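Local coordinates for HTPA Reductase (Selaginella moellendorffii, PDB 5U5N), which probably catalyses the NAD(P)H-dependent reduction of 4-hydroxy-tetrahydrodipicolinate to tetrahydrodipicolinate in lysine biosynthesis, and binds NAD, at residues S262-R265 and L266-M269. Residues are numbered along the deposited sequence; the frame is centred on the assembly and turned at random.
Sequences SEKR and LYNM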
loop_
_atom_site.group_PDB
_atom_site.type_symbol
_atom_site.label_atom_id
_atom_site.label_comp_id
_atom_site.label_asym_id
_atom_site.label_seq_id
_atom_site.Cartn_x
_atom_site.Cartn_y
_atom_site.Cartn_z
ATOM N N SER A 262 -25.650 -15.275 9.022
ATOM C CA SER A 262 -24.767 -14.506 9.927
ATOM C C SER A 262 -25.592 -13.709 10.933
ATOM O O SER A 262 -26.698 -13.264 10.621
ATOM C CB SER A 262 -23.886 -13.526 9.166
ATOM O OG SER A 262 -22.988 -14.224 8.323
ATOM N N GLU A 263 -25.046 -13.546 12.131
ATOM C CA GLU A 263 -25.636 -12.663 13.129
ATOM C C GLU A 263 -25.595 -11.216 12.597
ATOM O O GLU A 263 -26.584 -10.475 12.703
ATOM C CB GLU A 263 -24.896 -12.793 14.477
ATOM C CG GLU A 263 -24.970 -14.194 15.101
ATOM C CD GLU A 263 -25.376 -14.187 16.577
ATOM O OE1 GLU A 263 -24.511 -13.867 17.442
ATOM O OE2 GLU A 263 -26.565 -14.503 16.872
ATOM N N LYS A 264 -24.460 -10.858 11.992
ATOM C CA LYS A 264 -24.239 -9.545 11.402
ATOM C C LYS A 264 -25.016 -9.394 10.087
ATOM O O LYS A 264 -24.995 -10.292 9.238
ATOM C CB LYS A 264 -22.733 -9.324 11.181
ATOM C CG LYS A 264 -22.390 -8.005 10.537
ATOM C CD LYS A 264 -20.914 -7.669 10.611
ATOM C CE LYS A 264 -20.719 -6.306 9.977
ATOM N NZ LYS A 264 -19.351 -5.763 10.073
ATOM N N ARG A 265 -25.700 -8.250 9.950
ATOM C CA ARG A 265 -26.631 -7.981 8.838
ATOM C C ARG A 265 -26.187 -6.895 7.879
ATOM O O ARG A 265 -26.397 -7.016 6.651
ATOM C CB ARG A 265 -28.011 -7.613 9.384
ATOM C CG ARG A 265 -28.584 -8.655 10.333
ATOM C CD ARG A 265 -28.497 -10.066 9.725
ATOM N NE ARG A 265 -29.106 -11.120 10.543
ATOM C CZ ARG A 265 -30.406 -11.402 10.601
ATOM N NH1 ARG A 265 -31.304 -10.712 9.903
ATOM N NH2 ARG A 265 -30.818 -12.385 11.376
ATOM N N LEU A 266 -25.594 -5.841 8.438
ATOM C CA LEU A 266 -25.191 -4.684 7.686
ATOM C C LEU A 266 -23.685 -4.707 7.504
ATOM O O LEU A 266 -22.945 -4.637 8.473
ATOM C CB LEU A 266 -25.622 -3.409 8.427
ATOM C CG LEU A 266 -25.213 -2.076 7.800
ATOM C CD1 LEU A 266 -25.576 -1.975 6.316
ATOM C CD2 LEU A 266 -25.929 -0.940 8.550
ATOM N N TYR A 267 -23.264 -4.800 6.249
ATOM C CA TYR A 267 -21.884 -4.915 5.849
ATOM C C TYR A 267 -21.568 -3.715 4.993
ATOM O O TYR A 267 -22.480 -3.025 4.541
ATOM C CB TYR A 267 -21.652 -6.199 5.055
ATOM C CG TYR A 267 -21.926 -7.473 5.839
ATOM C CD1 TYR A 267 -23.207 -8.006 5.930
ATOM C CD2 TYR A 267 -20.881 -8.142 6.509
ATOM C CE1 TYR A 267 -23.446 -9.169 6.647
ATOM C CE2 TYR A 267 -21.094 -9.298 7.222
ATOM C CZ TYR A 267 -22.369 -9.818 7.301
ATOM O OH TYR A 267 -22.533 -10.974 8.035
ATOM N N ASN A 268 -20.277 -3.444 4.834
ATOM C CA ASN A 268 -19.770 -2.453 3.907
ATOM C C ASN A 268 -18.713 -3.089 2.962
ATOM O O ASN A 268 -18.519 -4.285 2.977
ATOM C CB ASN A 268 -19.248 -1.255 4.697
ATOM C CG ASN A 268 -17.980 -1.580 5.548
ATOM O OD1 ASN A 268 -17.365 -2.617 5.406
ATOM N ND2 ASN A 268 -17.622 -0.687 6.431
ATOM N N MET A 269 -18.093 -2.308 2.105
ATOM C CA MET A 269 -17.167 -2.847 1.135
ATOM C C MET A 269 -15.844 -3.365 1.749
ATOM O O MET A 269 -15.196 -4.243 1.173
ATOM C CB MET A 269 -16.920 -1.805 0.044
ATOM C CG MET A 269 -16.051 -2.246 -1.127
ATOM S SD MET A 269 -16.511 -3.767 -2.039
ATOM C CE MET A 269 -18.248 -3.484 -2.279
HETATM O O HOH W 1 -20.665 -12.358 9.364
#
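The ring of Y267 packs against the side chain of K264, and the evidence is the position of CG of K264: 4.0 Å from the centroid of the Y267 ring and only 25° off the ring normal, a CH-pi contact over one face. This methylene sits offset toward the rim of the ring, nearest CZ. With CG of K264 anti to the backbone N (chi1 178°) and the rest of the chain extended, CD and CE continue past CE2 and CD2 of Y267, until CE of K264 comes 3.2 Å from O of L266. The phenol end is equally close-set. OH of Y267 lies 2.8 Å from O of K264, a weak hydrogen bond, and not a settled one, since the phenol proton could be given to a different acceptor, and CB of S262 approaches at the ring edge, 3.1 Å from OH of Y267. In the plane of the ring, a water 2.7 Å from OH of Y267 links it to OG of S262. Away from the tyrosine the contact is looser: K264 is exposed, its NZ forms a long, weak ion pair with D271, and NE of R265 reaches O of S262 in a weak bond of 3.2 Å, bent to 134° at the hydrogen. The tyrosine is otherwise buried, with F253 of helix 241-259 meeting its ring edge-to-face and I124 touching its side chain. Replacing the tyrosine by an alanine is likely to open a gap against F253, take the aromatic face from the K264 methylenes and leave the water without its phenol partner. The arrangement belongs to the short loop that leads from helix 241-259 into strand 266-267, which runs parallel to strand 123-125 as an outermost strand of the Rossmann-type nucleotide-binding sheet of the DapB family.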